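Local coordinates for protein sialidase B (Streptococcus pneumoniae serotype 4, PDB 4XJW) that cleaves terminal sialic acid residues from oligosaccharides, glycoproteins and glycolipids as a family 33 glycoside hydrolase with intramolecular trans-sialidase activity, at residues Glu105-Tyr119 with Tyr122-Phe136. The protein carries 1 engineered substitution. Numbering follows the deposited sequence.
Sequences ENTLVFVSDSKDKTY and YVNGIEVFSETVDTF
Val109 and Tyr122 form an antiparallel hydrogen-bonded pair, Val109 N to Tyr122 O at 2.9 Å and Tyr122 N to Val109 O at 2.8 Å; Tyr119 and Glu131 repeat this reciprocal pattern at the other end of the contact. Two successive hairpins account for the two paired regions: strand 118-123 pairs with 102-113 on one side and 126-132 on the other. At the first turn Lys117 and Thr118 both face Asp113, a G1 beta bulge; the second is a type I' turn from Val123 to Ile126, with Asn124 and Gly125 at positive phi.

From within this turn the Asn124 side chain continues the pairing past the end of strand 118-123. Its OD1 accepts Thr107 N, while ND2 donates to Asn106 OD1 (3.0 Å) along an in-plane lone pair of that oxygen, the two amides being 23° from coplanar. The meander lies in the concanavalin-like N-terminal domain, away from the catalytic residues; Phe110, Tyr119 and Phe129 face strands of its six-stranded sheet, including 74-80 and 85-91.

Phe136 folds back over the first hairpin. With CG anti to the backbone N (chi1 -174°), its ring enters between Ser114 and Tyr119: Ser114 CA makes a CH-pi contact 3.7 Å from the centroid over one face, and Tyr119 OH lies over the opposite face. The Tyr119 and Phe136 rings are nearly parallel but strongly offset, with little overlap, centroids 4.8 Å apart and planes at 17°; Tyr119 OH is hydrogen-bonded to Leu137 O. Extended beyond CG, Lys117 passes Phe136 CB so that NZ donates a hydrogen bond to Asp134 O at 2.7 Å, while Thr118 OG1, 2.8 Å from Thr132 OG1, donates to Asp116 O.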
# COMPACT_ATOMS: atom_id res chain seq x y z
N GLU A 105 10.27 10.89 17.81
CA GLU A 105 11.52 11.50 17.40
C GLU A 105 11.82 11.08 15.98
O GLU A 105 12.26 9.96 15.74
CB GLU A 105 12.67 11.10 18.32
CG GLU A 105 14.00 11.64 17.84
CD GLU A 105 15.09 11.57 18.89
OE1 GLU A 105 16.01 10.74 18.74
OE2 GLU A 105 15.02 12.36 19.86
N ASN A 106 11.56 11.97 15.03
CA ASN A 106 11.92 11.72 13.64
C ASN A 106 13.39 11.95 13.42
O ASN A 106 13.98 12.87 14.01
CB ASN A 106 11.17 12.66 12.70
CG ASN A 106 9.67 12.47 12.77
OD1 ASN A 106 9.11 11.55 12.16
ND2 ASN A 106 9.01 13.34 13.53
N THR A 107 13.99 11.12 12.58
CA THR A 107 15.41 11.25 12.28
C THR A 107 15.55 11.68 10.82
O THR A 107 15.25 10.90 9.90
CB THR A 107 16.19 9.94 12.51
OG1 THR A 107 15.99 9.49 13.86
CG2 THR A 107 17.69 10.13 12.27
N LEU A 108 15.99 12.91 10.62
CA LEU A 108 16.10 13.47 9.28
C LEU A 108 17.57 13.56 8.90
O LEU A 108 18.39 14.01 9.68
CB LEU A 108 15.40 14.83 9.24
CG LEU A 108 15.44 15.61 7.93
CD1 LEU A 108 14.19 16.47 7.76
CD2 LEU A 108 16.69 16.50 7.83
N VAL A 109 17.91 13.12 7.69
CA VAL A 109 19.27 13.27 7.17
C VAL A 109 19.19 13.88 5.77
O VAL A 109 18.60 13.29 4.87
CB VAL A 109 19.99 11.92 7.06
CG1 VAL A 109 21.41 12.12 6.52
CG2 VAL A 109 20.03 11.24 8.42
N PHE A 110 19.81 15.04 5.59
CA PHE A 110 19.79 15.69 4.28
C PHE A 110 21.21 15.78 3.76
O PHE A 110 22.09 16.31 4.44
CB PHE A 110 19.17 17.07 4.35
CG PHE A 110 19.19 17.80 3.03
CD1 PHE A 110 18.37 17.38 2.00
CD2 PHE A 110 20.03 18.88 2.83
CE1 PHE A 110 18.39 18.02 0.77
CE2 PHE A 110 20.06 19.54 1.61
CZ PHE A 110 19.22 19.11 0.58
N VAL A 111 21.43 15.24 2.57
CA VAL A 111 22.76 15.23 1.97
C VAL A 111 22.81 16.14 0.73
O VAL A 111 22.04 15.98 -0.22
CB VAL A 111 23.19 13.79 1.60
CG1 VAL A 111 24.59 13.80 1.02
CG2 VAL A 111 23.14 12.89 2.85
N SER A 112 23.72 17.11 0.76
CA SER A 112 23.93 18.04 -0.34
C SER A 112 25.30 17.74 -0.96
O SER A 112 26.34 18.08 -0.39
CB SER A 112 23.86 19.48 0.18
OG SER A 112 24.00 20.44 -0.85
N ASP A 113 25.29 17.08 -2.12
CA ASP A 113 26.48 16.45 -2.68
C ASP A 113 26.95 17.17 -3.94
O ASP A 113 26.38 17.00 -5.01
CB ASP A 113 26.17 14.98 -2.99
CG ASP A 113 27.40 14.19 -3.39
OD1 ASP A 113 28.47 14.79 -3.63
OD2 ASP A 113 27.29 12.95 -3.47
N SER A 114 28.01 17.97 -3.80
CA SER A 114 28.51 18.76 -4.92
C SER A 114 29.12 17.94 -6.06
O SER A 114 28.96 18.27 -7.23
CB SER A 114 29.49 19.85 -4.44
OG SER A 114 30.60 19.31 -3.75
N LYS A 115 29.81 16.85 -5.72
CA LYS A 115 30.45 16.05 -6.75
C LYS A 115 29.44 15.30 -7.63
O LYS A 115 29.65 15.18 -8.84
CB LYS A 115 31.49 15.10 -6.16
CG LYS A 115 32.75 15.80 -5.68
CD LYS A 115 33.99 15.25 -6.36
CE LYS A 115 35.22 15.35 -5.45
NZ LYS A 115 36.47 14.84 -6.10
N ASP A 116 28.35 14.81 -7.04
CA ASP A 116 27.31 14.14 -7.83
C ASP A 116 26.15 15.07 -8.17
O ASP A 116 25.18 14.66 -8.83
CB ASP A 116 26.78 12.89 -7.13
CG ASP A 116 27.77 11.74 -7.17
OD1 ASP A 116 28.84 11.90 -7.80
OD2 ASP A 116 27.47 10.68 -6.57
N LYS A 117 26.27 16.32 -7.73
CA LYS A 117 25.26 17.36 -7.99
C LYS A 117 23.88 16.90 -7.57
O LYS A 117 22.90 17.15 -8.28
CB LYS A 117 25.23 17.75 -9.46
CG LYS A 117 26.54 18.29 -10.00
CD LYS A 117 26.33 18.79 -11.42
CE LYS A 117 27.43 19.72 -11.86
NZ LYS A 117 27.08 20.41 -13.13
N THR A 118 23.80 16.25 -6.42
CA THR A 118 22.56 15.63 -6.00
C THR A 118 22.17 16.05 -4.59
O THR A 118 23.03 16.23 -3.72
CB THR A 118 22.68 14.10 -6.09
OG1 THR A 118 22.88 13.73 -7.46
CG2 THR A 118 21.43 13.41 -5.56
N TYR A 119 20.87 16.24 -4.38
CA TYR A 119 20.32 16.52 -3.07
C TYR A 119 19.46 15.33 -2.69
O TYR A 119 18.57 14.93 -3.44
CB TYR A 119 19.44 17.77 -3.11
CG TYR A 119 20.12 19.04 -3.59
CD1 TYR A 119 20.94 19.78 -2.75
CD2 TYR A 119 19.91 19.50 -4.88
CE1 TYR A 119 21.56 20.95 -3.19
CE2 TYR A 119 20.50 20.68 -5.33
CZ TYR A 119 21.33 21.39 -4.48
OH TYR A 119 21.92 22.56 -4.92
N TYR A 122 16.53 11.83 3.61
CA TYR A 122 16.06 10.63 4.29
C TYR A 122 15.29 11.05 5.52
O TYR A 122 15.70 11.95 6.24
CB TYR A 122 17.23 9.75 4.75
CG TYR A 122 18.25 9.38 3.70
CD1 TYR A 122 19.31 10.23 3.40
CD2 TYR A 122 18.18 8.16 3.03
CE1 TYR A 122 20.27 9.88 2.46
CE2 TYR A 122 19.13 7.79 2.10
CZ TYR A 122 20.17 8.67 1.81
OH TYR A 122 21.11 8.32 0.88
N VAL A 123 14.16 10.40 5.79
CA VAL A 123 13.50 10.60 7.06
C VAL A 123 13.16 9.23 7.62
O VAL A 123 12.60 8.41 6.89
CB VAL A 123 12.22 11.44 6.92
CG1 VAL A 123 11.57 11.61 8.29
CG2 VAL A 123 12.53 12.80 6.31
N ASN A 124 13.53 8.99 8.88
CA ASN A 124 13.26 7.71 9.54
C ASN A 124 13.81 6.51 8.78
O ASN A 124 13.20 5.44 8.74
CB ASN A 124 11.76 7.59 9.86
CG ASN A 124 11.32 8.68 10.81
OD1 ASN A 124 12.12 9.16 11.60
ND2 ASN A 124 10.06 9.08 10.73
N GLY A 125 14.98 6.71 8.17
CA GLY A 125 15.67 5.63 7.49
C GLY A 125 15.11 5.32 6.12
O GLY A 125 15.40 4.26 5.55
N ILE A 126 14.31 6.24 5.59
CA ILE A 126 13.70 6.07 4.28
C ILE A 126 14.11 7.22 3.36
O ILE A 126 13.89 8.39 3.68
CB ILE A 126 12.17 6.04 4.41
CG1 ILE A 126 11.73 4.82 5.23
CG2 ILE A 126 11.51 5.99 3.04
CD1 ILE A 126 10.25 4.84 5.59
N GLU A 127 14.69 6.88 2.21
CA GLU A 127 14.99 7.89 1.19
C GLU A 127 13.70 8.39 0.56
O GLU A 127 13.01 7.64 -0.14
CB GLU A 127 15.90 7.33 0.10
CG GLU A 127 16.37 8.38 -0.88
CD GLU A 127 17.07 7.79 -2.09
OE1 GLU A 127 18.17 7.24 -1.92
OE2 GLU A 127 16.50 7.89 -3.19
N VAL A 128 13.37 9.65 0.82
CA VAL A 128 12.10 10.22 0.34
C VAL A 128 12.23 11.03 -0.94
O VAL A 128 11.26 11.19 -1.68
CB VAL A 128 11.35 11.02 1.44
CG1 VAL A 128 10.99 10.12 2.64
CG2 VAL A 128 12.17 12.22 1.89
N PHE A 129 13.43 11.57 -1.19
CA PHE A 129 13.76 12.08 -2.53
C PHE A 129 15.25 12.13 -2.77
O PHE A 129 16.06 12.18 -1.83
CB PHE A 129 13.07 13.43 -2.86
CG PHE A 129 13.46 14.59 -1.95
CD1 PHE A 129 14.67 15.25 -2.10
CD2 PHE A 129 12.56 15.02 -0.97
CE1 PHE A 129 15.00 16.33 -1.27
CE2 PHE A 129 12.88 16.10 -0.14
CZ PHE A 129 14.09 16.75 -0.30
N SER A 130 15.62 12.05 -4.04
CA SER A 130 17.01 12.18 -4.45
C SER A 130 16.99 12.87 -5.80
O SER A 130 16.53 12.30 -6.79
CB SER A 130 17.69 10.82 -4.52
OG SER A 130 19.10 10.98 -4.60
N GLU A 131 17.47 14.11 -5.84
CA GLU A 131 17.34 14.92 -7.04
C GLU A 131 18.69 15.38 -7.54
O GLU A 131 19.43 16.06 -6.82
CB GLU A 131 16.47 16.14 -6.73
CG GLU A 131 15.08 15.81 -6.22
CD GLU A 131 14.09 15.49 -7.34
OE1 GLU A 131 14.50 15.51 -8.51
OE2 GLU A 131 12.91 15.23 -7.03
N THR A 132 19.02 15.00 -8.77
CA THR A 132 20.23 15.48 -9.44
C THR A 132 19.91 16.68 -10.33
O THR A 132 18.91 16.69 -11.03
CB THR A 132 20.85 14.36 -10.30
OG1 THR A 132 21.03 13.19 -9.49
CG2 THR A 132 22.20 14.79 -10.87
N VAL A 133 20.77 17.70 -10.31
CA VAL A 133 20.54 18.92 -11.07
C VAL A 133 21.72 19.22 -12.00
O VAL A 133 22.84 18.77 -11.75
CB VAL A 133 20.29 20.14 -10.15
CG1 VAL A 133 18.98 19.99 -9.37
CG2 VAL A 133 21.45 20.34 -9.19
N ASP A 134 21.46 19.99 -13.05
CA ASP A 134 22.51 20.39 -13.99
C ASP A 134 23.44 21.45 -13.39
O ASP A 134 24.65 21.42 -13.59
CB ASP A 134 21.90 20.94 -15.28
CG ASP A 134 21.19 19.88 -16.08
OD1 ASP A 134 21.70 18.74 -16.16
OD2 ASP A 134 20.12 20.19 -16.64
N THR A 135 22.85 22.39 -12.67
CA THR A 135 23.64 23.43 -12.02
C THR A 135 23.47 23.32 -10.52
O THR A 135 22.41 23.62 -9.96
CB THR A 135 23.22 24.83 -12.49
OG1 THR A 135 23.28 24.88 -13.92
CG2 THR A 135 24.15 25.89 -11.90
N PHE A 136 24.52 22.86 -9.85
CA PHE A 136 24.45 22.61 -8.42
C PHE A 136 24.61 23.91 -7.63
O PHE A 136 25.40 24.78 -8.01
CB PHE A 136 25.53 21.62 -8.02
CG PHE A 136 25.45 21.19 -6.58
CD1 PHE A 136 24.49 20.27 -6.17
CD2 PHE A 136 26.34 21.69 -5.63
CE1 PHE A 136 24.41 19.87 -4.85
CE2 PHE A 136 26.27 21.29 -4.30
CZ PHE A 136 25.30 20.37 -3.91
O HOH W 1 16.62 9.03 8.01
O HOH W 2 27.07 22.77 -11.16